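Local coordinates for protein GH18 chiitnase (Pseudoalteromonas aurantia, PDB 6K7Z) that probably hydrolyses the beta-1,4 linkages within chitin chains as an endo-acting chitinase of glycoside hydrolase family 18, at residues K3-N9 / Y23-A29; L15-L21 / V64-Q70; E20-D24 / I271-A275; D113-E117 / F133-T138; N185-Y189 / I257-Q261. All coordinates share one frame; numbering follows the deposited sequence.

Contact 1 of 5, residues K3-N9 / Y23-A29; sequences KTITYYN and YDVVNLA
Ile5, Thr6, Tyr7 and Tyr8 pair with Val25, Val26, Asn27 and Leu28 as the first two parallel strands of the TIM barrel. Mid-pair, Asn27 N meets Thr6 O at 2.8 Å, almost straight at 178°; at the start Thr4 O accepts both Asp24 N and Val25 N. Packing is tight on both sheet faces. On that of Tyr7, Asn27 lies over the ring, ND2 3.2 Å from CZ, amide and ring planes 68° apart; the Tyr7 OH bonds Asp113. Without the ring, as with an alanine at Tyr7, the Asn27 amide would probably lose its cover and Asp113 this hydroxyl. On the other face Thr6 OG1, anti to the backbone N (chi1 -175°), turns to Asn259 OD1 and leaves CG2 over the Tyr23 ring, a CH-pi contact 3.6 Å from the centroid. The ends are more open to solvent: Lys3 and Asn9 are partly exposed, and water 1 sits 2.9 Å from Ala29 O. Asn9 ND2 reaches that Ala29 O at 2.7 Å, from above the carbonyl plane.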
# COMPACT_ATOMS: atom_id res chain seq x y z
N LYS A 3 -11.61 5.64 4.03
CA LYS A 3 -11.12 5.74 2.67
C LYS A 3 -11.20 4.37 2.02
O LYS A 3 -11.06 3.43 2.70
CB LYS A 3 -9.65 6.08 2.69
CG LYS A 3 -9.24 7.50 3.00
CD LYS A 3 -7.74 7.59 3.16
CE LYS A 3 -7.32 8.90 3.80
NZ LYS A 3 -8.12 9.35 4.92
N THR A 4 -11.37 4.33 0.71
CA THR A 4 -11.38 3.10 -0.08
C THR A 4 -10.17 3.17 -1.02
O THR A 4 -9.97 4.13 -1.65
CB THR A 4 -12.69 2.87 -0.81
OG1 THR A 4 -13.05 4.00 -1.54
CG2 THR A 4 -13.73 2.51 0.22
N ILE A 5 -9.40 2.09 -1.02
CA ILE A 5 -8.12 2.06 -1.72
C ILE A 5 -8.04 0.76 -2.51
O ILE A 5 -8.48 -0.30 -2.03
CB ILE A 5 -6.96 2.19 -0.72
CG1 ILE A 5 -7.14 3.48 0.09
CG2 ILE A 5 -5.60 2.18 -1.43
CD1 ILE A 5 -6.03 3.79 1.00
N THR A 6 -7.49 0.82 -3.72
CA THR A 6 -7.26 -0.40 -4.47
C THR A 6 -5.91 -0.32 -5.15
O THR A 6 -5.40 0.77 -5.42
CB THR A 6 -8.37 -0.67 -5.51
OG1 THR A 6 -8.16 -1.94 -6.14
CG2 THR A 6 -8.43 0.44 -6.56
N TYR A 7 -5.33 -1.48 -5.43
CA TYR A 7 -4.14 -1.60 -6.26
C TYR A 7 -4.52 -1.98 -7.69
O TYR A 7 -5.38 -2.84 -7.91
CB TYR A 7 -3.17 -2.65 -5.72
CG TYR A 7 -2.42 -2.21 -4.50
CD1 TYR A 7 -3.01 -2.28 -3.24
CD2 TYR A 7 -1.13 -1.71 -4.60
CE1 TYR A 7 -2.35 -1.85 -2.11
CE2 TYR A 7 -0.44 -1.29 -3.47
CZ TYR A 7 -1.07 -1.37 -2.23
OH TYR A 7 -0.42 -0.96 -1.11
N TYR A 8 -3.86 -1.34 -8.65
CA TYR A 8 -4.06 -1.67 -10.06
C TYR A 8 -2.77 -2.28 -10.58
O TYR A 8 -1.78 -1.57 -10.77
CB TYR A 8 -4.47 -0.43 -10.85
CG TYR A 8 -4.87 -0.73 -12.28
CD1 TYR A 8 -6.15 -1.14 -12.57
CD2 TYR A 8 -3.97 -0.59 -13.33
CE1 TYR A 8 -6.55 -1.41 -13.86
CE2 TYR A 8 -4.36 -0.87 -14.64
CZ TYR A 8 -5.66 -1.29 -14.89
OH TYR A 8 -6.11 -1.56 -16.18
N ASN A 9 -2.78 -3.59 -10.81
CA ASN A 9 -1.65 -4.30 -11.41
C ASN A 9 -2.12 -4.99 -12.68
O ASN A 9 -1.70 -4.59 -13.77
CB ASN A 9 -1.05 -5.28 -10.40
CG ASN A 9 0.22 -5.96 -10.91
OD1 ASN A 9 0.26 -7.17 -11.07
ND2 ASN A 9 1.28 -5.18 -11.15
N TYR A 23 -13.95 4.73 -5.08
CA TYR A 23 -12.57 4.68 -4.59
C TYR A 23 -12.08 6.08 -4.26
O TYR A 23 -12.40 7.04 -4.96
CB TYR A 23 -11.61 4.06 -5.60
CG TYR A 23 -11.73 2.55 -5.69
CD1 TYR A 23 -11.33 1.75 -4.63
CD2 TYR A 23 -12.22 1.94 -6.84
CE1 TYR A 23 -11.44 0.37 -4.69
CE2 TYR A 23 -12.33 0.57 -6.93
CZ TYR A 23 -11.94 -0.21 -5.85
OH TYR A 23 -12.05 -1.58 -5.95
N ASP A 24 -11.29 6.18 -3.20
CA ASP A 24 -10.61 7.43 -2.91
C ASP A 24 -9.19 7.45 -3.44
O ASP A 24 -8.70 8.52 -3.84
CB ASP A 24 -10.59 7.69 -1.40
CG ASP A 24 -11.98 7.84 -0.84
OD1 ASP A 24 -12.74 8.68 -1.36
OD2 ASP A 24 -12.31 7.10 0.11
N VAL A 25 -8.52 6.30 -3.47
CA VAL A 25 -7.11 6.22 -3.82
C VAL A 25 -6.90 4.99 -4.70
O VAL A 25 -7.39 3.90 -4.40
CB VAL A 25 -6.21 6.10 -2.57
CG1 VAL A 25 -4.75 6.08 -2.97
CG2 VAL A 25 -6.49 7.24 -1.60
N VAL A 26 -6.14 5.17 -5.78
CA VAL A 26 -5.73 4.06 -6.62
C VAL A 26 -4.21 4.01 -6.61
O VAL A 26 -3.55 5.01 -6.93
CB VAL A 26 -6.26 4.20 -8.05
CG1 VAL A 26 -5.61 3.16 -8.95
CG2 VAL A 26 -7.78 4.05 -8.05
N ASN A 27 -3.65 2.86 -6.23
CA ASN A 27 -2.22 2.63 -6.23
C ASN A 27 -1.84 1.90 -7.52
O ASN A 27 -2.24 0.76 -7.72
CB ASN A 27 -1.77 1.78 -5.04
CG ASN A 27 -2.09 2.41 -3.70
OD1 ASN A 27 -2.13 3.63 -3.57
ND2 ASN A 27 -2.29 1.57 -2.68
N LEU A 28 -1.06 2.55 -8.38
CA LEU A 28 -0.58 1.89 -9.58
C LEU A 28 0.60 0.99 -9.21
O LEU A 28 1.58 1.46 -8.64
CB LEU A 28 -0.20 2.91 -10.65
CG LEU A 28 -1.25 3.98 -10.91
CD1 LEU A 28 -0.72 5.03 -11.86
CD2 LEU A 28 -2.53 3.34 -11.47
N ALA A 29 0.50 -0.29 -9.55
CA ALA A 29 1.52 -1.27 -9.20
C ALA A 29 2.17 -1.88 -10.45
O ALA A 29 1.46 -2.44 -11.27
CB ALA A 29 0.89 -2.38 -8.35
O HOH W 1 -0.06 -1.88 -13.68

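Contact 2 of 5, residues L15-L21 / V64-Q70; sequences LINASEL and VMQHKGQ
Ala18 O is gripped from opposite faces of its carbonyl plane, by Gln70 NE2 at 2.9 Å from across the contact and by Leu21 N within its own turn. The Gln70 bond is straight (177°) and lies in the amide plane; NE2 also serves Tyr23 O, which fixes the amide, while the buried OE1 has no polar partner and rests 3.4 Å from Ser19 CA. Gln70 N closes the Schellman motif at Gly69, bonding back to Met65 O. Deeper in, Met65 bends at its last torsion (chi3 -79°) and brings CE across the Leu15 side chain, 3.8 Å from CG, with SD against Ala18 CB. Val64 packs its CG2 on Ile16 CD1 and its CG1 on Ser19, whose OG is turned back onto Ile16 O at 2.7 Å. On the exposed side Lys68 lays its chain beside Ser19 O, and NZ reaches Glu20 OE1 at 3.3 Å. A straight amide bond thus fixes the loop on the helix end, apolar side chains fill in between, and the surface salt bridge is long and weak.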
# COMPACT_ATOMS: atom_id res chain seq x y z
N LEU A 15 -8.58 0.82 -16.63
CA LEU A 15 -8.31 1.61 -15.44
C LEU A 15 -9.32 2.74 -15.27
O LEU A 15 -9.69 3.09 -14.15
CB LEU A 15 -6.90 2.18 -15.48
CG LEU A 15 -6.47 3.08 -14.32
CD1 LEU A 15 -6.45 2.31 -13.02
CD2 LEU A 15 -5.07 3.64 -14.64
N ILE A 16 -9.79 3.31 -16.38
CA ILE A 16 -10.71 4.43 -16.26
C ILE A 16 -12.01 4.04 -15.56
O ILE A 16 -12.69 4.92 -15.03
CB ILE A 16 -10.98 5.02 -17.66
CG1 ILE A 16 -11.56 6.44 -17.54
CG2 ILE A 16 -11.86 4.08 -18.47
CD1 ILE A 16 -11.27 7.30 -18.71
N ASN A 17 -12.36 2.74 -15.53
CA ASN A 17 -13.55 2.32 -14.79
C ASN A 17 -13.51 2.76 -13.33
O ASN A 17 -14.56 2.97 -12.72
CB ASN A 17 -13.74 0.79 -14.86
CG ASN A 17 -14.28 0.32 -16.21
OD1 ASN A 17 -14.11 0.99 -17.22
ND2 ASN A 17 -14.92 -0.84 -16.22
N ALA A 18 -12.31 2.89 -12.76
CA ALA A 18 -12.21 3.26 -11.36
C ALA A 18 -12.72 4.67 -11.11
O ALA A 18 -13.19 4.97 -10.00
CB ALA A 18 -10.76 3.13 -10.87
N SER A 19 -12.66 5.55 -12.12
CA SER A 19 -13.13 6.93 -11.96
C SER A 19 -14.62 7.01 -11.67
O SER A 19 -15.08 8.04 -11.15
CB SER A 19 -12.82 7.74 -13.23
OG SER A 19 -13.69 7.34 -14.27
N GLU A 20 -15.40 5.97 -11.98
CA GLU A 20 -16.83 5.98 -11.72
C GLU A 20 -17.22 5.11 -10.54
O GLU A 20 -18.41 4.84 -10.34
CB GLU A 20 -17.60 5.55 -12.97
CG GLU A 20 -17.14 6.26 -14.24
CD GLU A 20 -17.49 7.75 -14.28
OE1 GLU A 20 -18.10 8.27 -13.33
OE2 GLU A 20 -17.13 8.40 -15.29
N LEU A 21 -16.26 4.68 -9.74
CA LEU A 21 -16.50 3.81 -8.61
C LEU A 21 -16.12 4.52 -7.32
O LEU A 21 -15.40 5.53 -7.35
CB LEU A 21 -15.70 2.50 -8.77
CG LEU A 21 -16.34 1.66 -9.87
CD1 LEU A 21 -15.39 0.54 -10.28
CD2 LEU A 21 -17.67 1.10 -9.39
N VAL A 64 -8.52 11.60 -15.55
CA VAL A 64 -9.95 11.50 -15.31
C VAL A 64 -10.23 11.19 -13.84
O VAL A 64 -11.12 11.78 -13.22
CB VAL A 64 -10.58 10.45 -16.24
CG1 VAL A 64 -12.02 10.19 -15.85
CG2 VAL A 64 -10.47 10.90 -17.70
N MET A 65 -9.47 10.25 -13.27
CA MET A 65 -9.60 9.95 -11.84
C MET A 65 -9.35 11.19 -11.00
O MET A 65 -10.12 11.50 -10.08
CB MET A 65 -8.64 8.82 -11.45
CG MET A 65 -9.09 7.43 -11.90
SD MET A 65 -8.08 6.11 -11.17
CE MET A 65 -6.63 6.19 -12.23
N GLN A 66 -8.27 11.91 -11.30
CA GLN A 66 -7.94 13.12 -10.55
C GLN A 66 -9.01 14.19 -10.72
O GLN A 66 -9.33 14.91 -9.76
CB GLN A 66 -6.57 13.63 -10.98
CG GLN A 66 -5.44 12.82 -10.37
CD GLN A 66 -4.09 13.12 -10.96
OE1 GLN A 66 -3.99 13.62 -12.08
NE2 GLN A 66 -3.04 12.80 -10.22
N HIS A 67 -9.64 14.28 -11.89
CA HIS A 67 -10.75 15.25 -12.11
C HIS A 67 -11.88 14.91 -11.18
O HIS A 67 -12.64 15.75 -10.80
CB HIS A 67 -11.25 15.20 -13.57
CG HIS A 67 -12.43 16.08 -13.91
ND1 HIS A 67 -12.41 17.46 -13.83
CD2 HIS A 67 -13.62 15.77 -14.48
CE1 HIS A 67 -13.57 17.94 -14.23
NE2 HIS A 67 -14.31 16.94 -14.65
N LYS A 68 -11.98 13.65 -10.81
CA LYS A 68 -13.01 13.19 -9.94
C LYS A 68 -12.63 13.40 -8.48
O LYS A 68 -13.43 13.14 -7.62
CB LYS A 68 -13.34 11.72 -10.15
CG LYS A 68 -13.96 11.30 -11.46
CD LYS A 68 -15.44 11.54 -11.44
CE LYS A 68 -16.03 11.27 -12.79
NZ LYS A 68 -17.49 11.40 -12.67
N GLY A 69 -11.44 13.85 -8.21
CA GLY A 69 -11.02 14.04 -6.85
C GLY A 69 -10.44 12.78 -6.22
O GLY A 69 -10.29 12.70 -5.03
N GLN A 70 -10.11 11.82 -7.05
CA GLN A 70 -9.48 10.62 -6.57
C GLN A 70 -7.97 10.87 -6.59
O GLN A 70 -7.52 11.68 -7.32
CB GLN A 70 -9.84 9.40 -7.41
CG GLN A 70 -11.26 8.95 -7.26
CD GLN A 70 -11.66 7.96 -8.33
OE1 GLN A 70 -11.25 8.11 -9.42
NE2 GLN A 70 -12.44 6.99 -7.99

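Contact 3 of 5, residues E20-D24 / I271-A275; sequences ELPYD and IKAIA
An inverse gamma turn centred on Pro22, in the loop leading into strand 25-33, packs against helix 269-277, so the start of the TIM barrel meets its last helix. Ile271 carries most of the contact: with CG1 anti to the backbone N (chi1 -171°), it lays that carbon over the Tyr23 ring, 3.6 Å from the centroid and offset toward the rim, while Ile271 CD1 comes 3.5 Å from Tyr23 CE1. The opposite face of the ring belongs to Thr6, so the tyrosine is sandwiched between strand and helix, and its OH is bonded to Asn259. Cutting back to an alanine in place of Tyr23 is likely to open a gap beneath Ile271 and deprive the Asn259 amide of that hydroxyl. Pro22 presents CG to Ala275 CB at 3.8 Å and CD to Ile271 CG2 at 4.0 Å. Toward the exposed side, the Leu21 side chain crosses that of Lys272 at about a right angle, CD2 touching CE at 3.6 Å. Helix and turn are thus joined by apolar contact alone.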
# COMPACT_ATOMS: atom_id res chain seq x y z
N GLU A 20 -15.40 5.97 -11.98
CA GLU A 20 -16.83 5.98 -11.72
C GLU A 20 -17.22 5.11 -10.54
O GLU A 20 -18.41 4.84 -10.34
CB GLU A 20 -17.60 5.55 -12.97
CG GLU A 20 -17.14 6.26 -14.24
CD GLU A 20 -17.49 7.75 -14.28
OE1 GLU A 20 -18.10 8.27 -13.33
OE2 GLU A 20 -17.13 8.40 -15.29
N LEU A 21 -16.26 4.68 -9.74
CA LEU A 21 -16.50 3.81 -8.61
C LEU A 21 -16.12 4.52 -7.32
O LEU A 21 -15.40 5.53 -7.35
CB LEU A 21 -15.70 2.50 -8.77
CG LEU A 21 -16.34 1.66 -9.87
CD1 LEU A 21 -15.39 0.54 -10.28
CD2 LEU A 21 -17.67 1.10 -9.39
N PRO A 22 -16.59 4.06 -6.19
CA PRO A 22 -16.36 4.80 -4.93
C PRO A 22 -15.00 4.49 -4.31
O PRO A 22 -14.90 4.04 -3.16
CB PRO A 22 -17.54 4.33 -4.06
CG PRO A 22 -17.81 2.95 -4.53
CD PRO A 22 -17.54 2.94 -6.01
N TYR A 23 -13.95 4.73 -5.08
CA TYR A 23 -12.57 4.68 -4.59
C TYR A 23 -12.08 6.08 -4.26
O TYR A 23 -12.40 7.04 -4.96
CB TYR A 23 -11.61 4.06 -5.60
CG TYR A 23 -11.73 2.55 -5.69
CD1 TYR A 23 -11.33 1.75 -4.63
CD2 TYR A 23 -12.22 1.94 -6.84
CE1 TYR A 23 -11.44 0.37 -4.69
CE2 TYR A 23 -12.33 0.57 -6.93
CZ TYR A 23 -11.94 -0.21 -5.85
OH TYR A 23 -12.05 -1.58 -5.95
N ASP A 24 -11.29 6.18 -3.20
CA ASP A 24 -10.61 7.43 -2.91
C ASP A 24 -9.19 7.45 -3.44
O ASP A 24 -8.70 8.52 -3.84
CB ASP A 24 -10.59 7.69 -1.40
CG ASP A 24 -11.98 7.84 -0.84
OD1 ASP A 24 -12.74 8.68 -1.36
OD2 ASP A 24 -12.31 7.10 0.11
N ILE A 271 -16.47 -3.21 -4.40
CA ILE A 271 -16.21 -1.90 -3.80
C ILE A 271 -17.51 -1.18 -3.50
O ILE A 271 -17.61 -0.46 -2.51
CB ILE A 271 -15.26 -1.06 -4.68
CG1 ILE A 271 -14.83 0.21 -3.93
CG2 ILE A 271 -15.90 -0.68 -6.02
CD1 ILE A 271 -14.18 -0.06 -2.60
N LYS A 272 -18.54 -1.38 -4.32
CA LYS A 272 -19.82 -0.75 -4.02
C LYS A 272 -20.39 -1.25 -2.69
O LYS A 272 -20.83 -0.45 -1.86
CB LYS A 272 -20.81 -0.99 -5.16
CG LYS A 272 -20.52 -0.16 -6.42
CD LYS A 272 -21.52 -0.56 -7.52
CE LYS A 272 -21.03 -0.15 -8.88
NZ LYS A 272 -21.98 -0.53 -9.97
N ALA A 273 -20.35 -2.56 -2.46
CA ALA A 273 -20.89 -3.10 -1.21
C ALA A 273 -20.03 -2.69 -0.01
O ALA A 273 -20.56 -2.36 1.06
CB ALA A 273 -21.01 -4.62 -1.30
N ILE A 274 -18.72 -2.70 -0.16
CA ILE A 274 -17.86 -2.32 0.92
C ILE A 274 -18.04 -0.85 1.24
O ILE A 274 -18.12 -0.48 2.35
CB ILE A 274 -16.38 -2.61 0.57
CG1 ILE A 274 -16.15 -4.09 0.64
CG2 ILE A 274 -15.41 -1.89 1.46
CD1 ILE A 274 -16.10 -4.63 2.04
N ALA A 275 -18.06 -0.03 0.21
CA ALA A 275 -18.19 1.41 0.43
C ALA A 275 -19.48 1.73 1.20
O ALA A 275 -19.48 2.47 2.12
CB ALA A 275 -18.06 2.20 -0.84

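Contact 4 of 5, residues D113-E117 / F133-T138; sequences DIDYE and FLISLT
The outward-facing side of strand 111-115 and the residues after it, where Asp113-Ile114-Asp115-Tyr116-Glu117 fits the D-x-D-x-E signature of family 18 chitinases, packs on helix 130-144 through Ile114 and Tyr116. Leu134 is wedged between these two. Its CD1 and CD2 both lie over one face of the Tyr116 ring, CD1 3.6 Å from CD2 of the tyrosine, while Leu134 CD2 slides past Ile114 CG2 at 4.1 Å. Tyr116 CG is anti to the backbone N (chi1 177°), which carries the ring toward the helix, where CE1 meets the edge of Phe133, 3.8 Å from its CD2, ring planes 42° apart. Tyr128 bonds the Tyr116 OH. Farther along the helix, Ile114 and Leu137 meet tip to tip, CD1 to CD2 at 4.0 Å. Thr138 OG1 turns back to Leu134 O at 2.9 Å and is bonded to His154 of the next strand. Strand and helix run nearly antiparallel, at 164°, their axes 11.6 Å apart, as in the strand-to-helix half of a beta-alpha-beta crossover in a TIM barrel.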
# COMPACT_ATOMS: atom_id res chain seq x y z
N ASP A 113 3.09 4.96 -2.75
CA ASP A 113 2.81 3.88 -1.83
C ASP A 113 4.07 3.02 -1.75
O ASP A 113 4.58 2.58 -2.78
CB ASP A 113 1.62 3.05 -2.31
CG ASP A 113 1.32 1.86 -1.43
OD1 ASP A 113 0.92 2.05 -0.25
OD2 ASP A 113 1.45 0.71 -1.92
N ILE A 114 4.57 2.80 -0.54
CA ILE A 114 5.80 2.04 -0.34
C ILE A 114 5.37 0.64 0.03
O ILE A 114 5.03 0.36 1.19
CB ILE A 114 6.71 2.68 0.71
CG1 ILE A 114 7.20 4.03 0.20
CG2 ILE A 114 7.87 1.75 1.05
CD1 ILE A 114 7.80 4.89 1.27
N ASP A 115 5.33 -0.25 -0.96
CA ASP A 115 4.89 -1.63 -0.74
C ASP A 115 6.12 -2.49 -0.47
O ASP A 115 6.61 -3.22 -1.33
CB ASP A 115 4.08 -2.11 -1.94
CG ASP A 115 3.46 -3.49 -1.71
OD1 ASP A 115 3.67 -4.09 -0.64
OD2 ASP A 115 2.75 -3.97 -2.62
N TYR A 116 6.60 -2.40 0.76
CA TYR A 116 7.85 -3.02 1.19
C TYR A 116 7.56 -4.35 1.87
O TYR A 116 6.84 -4.39 2.87
CB TYR A 116 8.58 -2.07 2.13
CG TYR A 116 9.87 -2.59 2.72
CD1 TYR A 116 11.07 -2.38 2.07
CD2 TYR A 116 9.89 -3.24 3.95
CE1 TYR A 116 12.26 -2.83 2.61
CE2 TYR A 116 11.09 -3.69 4.50
CZ TYR A 116 12.27 -3.48 3.83
OH TYR A 116 13.47 -3.91 4.35
N GLU A 117 8.15 -5.44 1.35
CA GLU A 117 7.86 -6.79 1.83
C GLU A 117 9.12 -7.57 2.21
O GLU A 117 9.08 -8.80 2.32
CB GLU A 117 7.05 -7.55 0.77
CG GLU A 117 5.93 -6.71 0.12
CD GLU A 117 4.80 -7.56 -0.49
OE1 GLU A 117 5.00 -8.77 -0.66
OE2 GLU A 117 3.72 -7.01 -0.80
N PHE A 133 16.07 1.89 6.97
CA PHE A 133 15.86 2.18 5.56
C PHE A 133 14.51 2.85 5.35
O PHE A 133 14.41 3.90 4.70
CB PHE A 133 15.96 0.90 4.74
CG PHE A 133 15.47 1.05 3.33
CD1 PHE A 133 16.14 1.86 2.43
CD2 PHE A 133 14.34 0.37 2.89
CE1 PHE A 133 15.69 2.00 1.12
CE2 PHE A 133 13.88 0.50 1.59
CZ PHE A 133 14.56 1.32 0.69
N LEU A 134 13.45 2.26 5.90
CA LEU A 134 12.12 2.83 5.73
C LEU A 134 12.01 4.18 6.42
O LEU A 134 11.36 5.09 5.91
CB LEU A 134 11.09 1.85 6.27
CG LEU A 134 11.04 0.58 5.43
CD1 LEU A 134 10.19 -0.44 6.16
CD2 LEU A 134 10.47 0.87 4.06
N ILE A 135 12.64 4.33 7.58
CA ILE A 135 12.64 5.62 8.27
C ILE A 135 13.32 6.68 7.41
O ILE A 135 12.76 7.76 7.17
CB ILE A 135 13.31 5.49 9.64
CG1 ILE A 135 12.38 4.72 10.58
CG2 ILE A 135 13.72 6.86 10.21
CD1 ILE A 135 13.07 4.22 11.83
N SER A 136 14.53 6.39 6.93
CA SER A 136 15.25 7.37 6.11
C SER A 136 14.54 7.64 4.79
O SER A 136 14.44 8.79 4.36
CB SER A 136 16.68 6.89 5.86
OG SER A 136 17.35 7.79 4.98
N LEU A 137 14.08 6.58 4.12
CA LEU A 137 13.36 6.79 2.86
C LEU A 137 12.12 7.65 3.07
O LEU A 137 11.86 8.57 2.28
CB LEU A 137 12.98 5.44 2.24
CG LEU A 137 12.17 5.56 0.94
CD1 LEU A 137 12.98 6.28 -0.14
CD2 LEU A 137 11.69 4.18 0.46
N THR A 138 11.36 7.40 4.14
CA THR A 138 10.18 8.22 4.39
C THR A 138 10.55 9.68 4.60
O THR A 138 9.93 10.57 4.01
CB THR A 138 9.39 7.68 5.58
OG1 THR A 138 8.88 6.37 5.27
CG2 THR A 138 8.22 8.59 5.91

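Contact 5 of 5, residues N185-Y189 / I257-Q261; sequences NVQFY and IMNWQ
Met258 CE is the meeting point: it lies 3.6 Å from Tyr189 OH, close to the plane of that ring at its edge, and 3.8 Å from Asn185 CB, with Gln187 CG a little farther off. Bends at chi2 (-89°) and chi3 (-80°) curl the methionine so that its methyl reaches across to the other strand. Tyr189 OH also touches Trp260 CB, at 3.7 Å. The Tyr189 ring has Gln187 CB of its own segment over one face. In the second shell, Gln187 NE2 is tied to Glu117 and Ala155, Asn185 ND2 makes a weak bond to Asp113, and Ile5 and Tyr7 pack on both Asn185 and Met258. Trp260, whose ring meets that of Tyr7, precedes a cis peptide bond to Gln261, as in other family 18 chitinases, where a tryptophan ending the last strand typically floors the sugar-binding cleft; the same role is probable here. The two strands are not partners in the sheet: strand 219-224 runs between them, and their axes come no nearer than 7.5 Å, crossing at -54°. Side chains thus meet across the barrel interior, while Ile257 and Asn259 face outward onto helix 269-277.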
# COMPACT_ATOMS: atom_id res chain seq x y z
N ASN A 185 -1.44 0.63 4.50
CA ASN A 185 -2.33 -0.35 3.86
C ASN A 185 -1.95 -1.72 4.41
O ASN A 185 -1.08 -2.40 3.87
CB ASN A 185 -2.17 -0.32 2.34
CG ASN A 185 -2.58 1.02 1.73
OD1 ASN A 185 -3.66 1.55 2.02
ND2 ASN A 185 -1.73 1.56 0.86
N VAL A 186 -2.58 -2.13 5.52
CA VAL A 186 -2.21 -3.38 6.17
C VAL A 186 -2.76 -4.56 5.36
O VAL A 186 -3.96 -4.64 5.09
CB VAL A 186 -2.73 -3.44 7.62
CG1 VAL A 186 -2.25 -4.72 8.29
CG2 VAL A 186 -2.27 -2.20 8.41
N GLN A 187 -1.88 -5.49 4.98
CA GLN A 187 -2.26 -6.63 4.16
C GLN A 187 -2.72 -7.77 5.06
O GLN A 187 -1.93 -8.62 5.48
CB GLN A 187 -1.11 -7.08 3.27
CG GLN A 187 -0.44 -5.97 2.49
CD GLN A 187 0.60 -6.50 1.51
OE1 GLN A 187 0.51 -7.64 1.06
NE2 GLN A 187 1.60 -5.67 1.18
N PHE A 188 -4.02 -7.81 5.34
CA PHE A 188 -4.54 -8.91 6.15
C PHE A 188 -4.77 -10.14 5.28
O PHE A 188 -5.87 -10.70 5.26
CB PHE A 188 -5.82 -8.48 6.87
CG PHE A 188 -5.58 -7.52 8.01
CD1 PHE A 188 -4.95 -7.95 9.18
CD2 PHE A 188 -5.96 -6.18 7.91
CE1 PHE A 188 -4.73 -7.07 10.22
CE2 PHE A 188 -5.74 -5.30 8.97
CZ PHE A 188 -5.12 -5.75 10.12
N TYR A 189 -3.73 -10.57 4.57
CA TYR A 189 -3.79 -11.78 3.76
C TYR A 189 -2.36 -12.27 3.56
O TYR A 189 -1.40 -11.56 3.87
CB TYR A 189 -4.49 -11.52 2.42
CG TYR A 189 -4.04 -10.28 1.71
CD1 TYR A 189 -4.63 -9.05 1.97
CD2 TYR A 189 -3.00 -10.32 0.78
CE1 TYR A 189 -4.22 -7.90 1.32
CE2 TYR A 189 -2.59 -9.18 0.12
CZ TYR A 189 -3.20 -7.97 0.39
OH TYR A 189 -2.78 -6.82 -0.26
N ILE A 257 -10.69 0.64 3.94
CA ILE A 257 -10.55 -0.69 3.38
C ILE A 257 -9.74 -0.60 2.10
O ILE A 257 -10.05 0.21 1.22
CB ILE A 257 -11.91 -1.33 3.07
CG1 ILE A 257 -12.68 -1.60 4.37
CG2 ILE A 257 -11.73 -2.63 2.26
CD1 ILE A 257 -12.05 -2.69 5.23
N MET A 258 -8.71 -1.44 1.99
CA MET A 258 -7.89 -1.58 0.80
C MET A 258 -8.18 -2.94 0.16
O MET A 258 -8.59 -3.87 0.85
CB MET A 258 -6.40 -1.45 1.16
CG MET A 258 -5.42 -1.73 -0.01
SD MET A 258 -4.97 -3.48 -0.11
CE MET A 258 -3.71 -3.62 1.15
N ASN A 259 -7.99 -3.05 -1.15
CA ASN A 259 -8.10 -4.38 -1.75
C ASN A 259 -6.97 -4.64 -2.73
O ASN A 259 -6.39 -3.72 -3.33
CB ASN A 259 -9.47 -4.62 -2.44
CG ASN A 259 -9.64 -3.84 -3.74
OD1 ASN A 259 -8.89 -4.02 -4.70
ND2 ASN A 259 -10.67 -3.02 -3.78
N TRP A 260 -6.66 -5.92 -2.85
CA TRP A 260 -5.85 -6.44 -3.94
C TRP A 260 -6.78 -7.37 -4.70
O TRP A 260 -7.25 -8.35 -4.11
CB TRP A 260 -4.61 -7.20 -3.42
CG TRP A 260 -3.76 -7.72 -4.54
CD1 TRP A 260 -3.89 -8.92 -5.19
CD2 TRP A 260 -2.68 -7.03 -5.18
NE1 TRP A 260 -2.94 -9.02 -6.18
CE2 TRP A 260 -2.18 -7.87 -6.19
CE3 TRP A 260 -2.07 -5.78 -4.98
CZ2 TRP A 260 -1.10 -7.51 -7.02
CZ3 TRP A 260 -1.01 -5.42 -5.78
CH2 TRP A 260 -0.54 -6.28 -6.80
N GLN A 261 -7.13 -7.08 -5.95
CA GLN A 261 -6.74 -5.89 -6.69
C GLN A 261 -7.91 -5.48 -7.58
O GLN A 261 -8.87 -6.25 -7.76
CB GLN A 261 -5.49 -6.15 -7.53
CG GLN A 261 -5.64 -7.27 -8.57
CD GLN A 261 -4.47 -7.33 -9.54
OE1 GLN A 261 -4.13 -6.33 -10.17
NE2 GLN A 261 -3.85 -8.51 -9.65

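In the fold
From the N terminus, strand 3-8 leads into a short loop that contact 1 closes by setting strand 25-33 beside it. Contact 2 starts within that loop and ends on helix 56-67, so contacts 1 and 2 cross. Contact 3 starts nearby but reaches helix 269-277, joining the barrel's two ends and enclosing contacts 4 and 5. Contact 4 is local, within one beta-alpha-beta unit; contact 5 closes the loop from strand 183-187 to strand 256-260, across the intervening strand 219-224. Contacts 1, 4 and 5 meet in the interior through Tyr7 and Asn185 at Asp113 and through Gln187 at Glu117, whereas contacts 2 and 3 lie on the outer layer, about 27 Å between centres from contact 4.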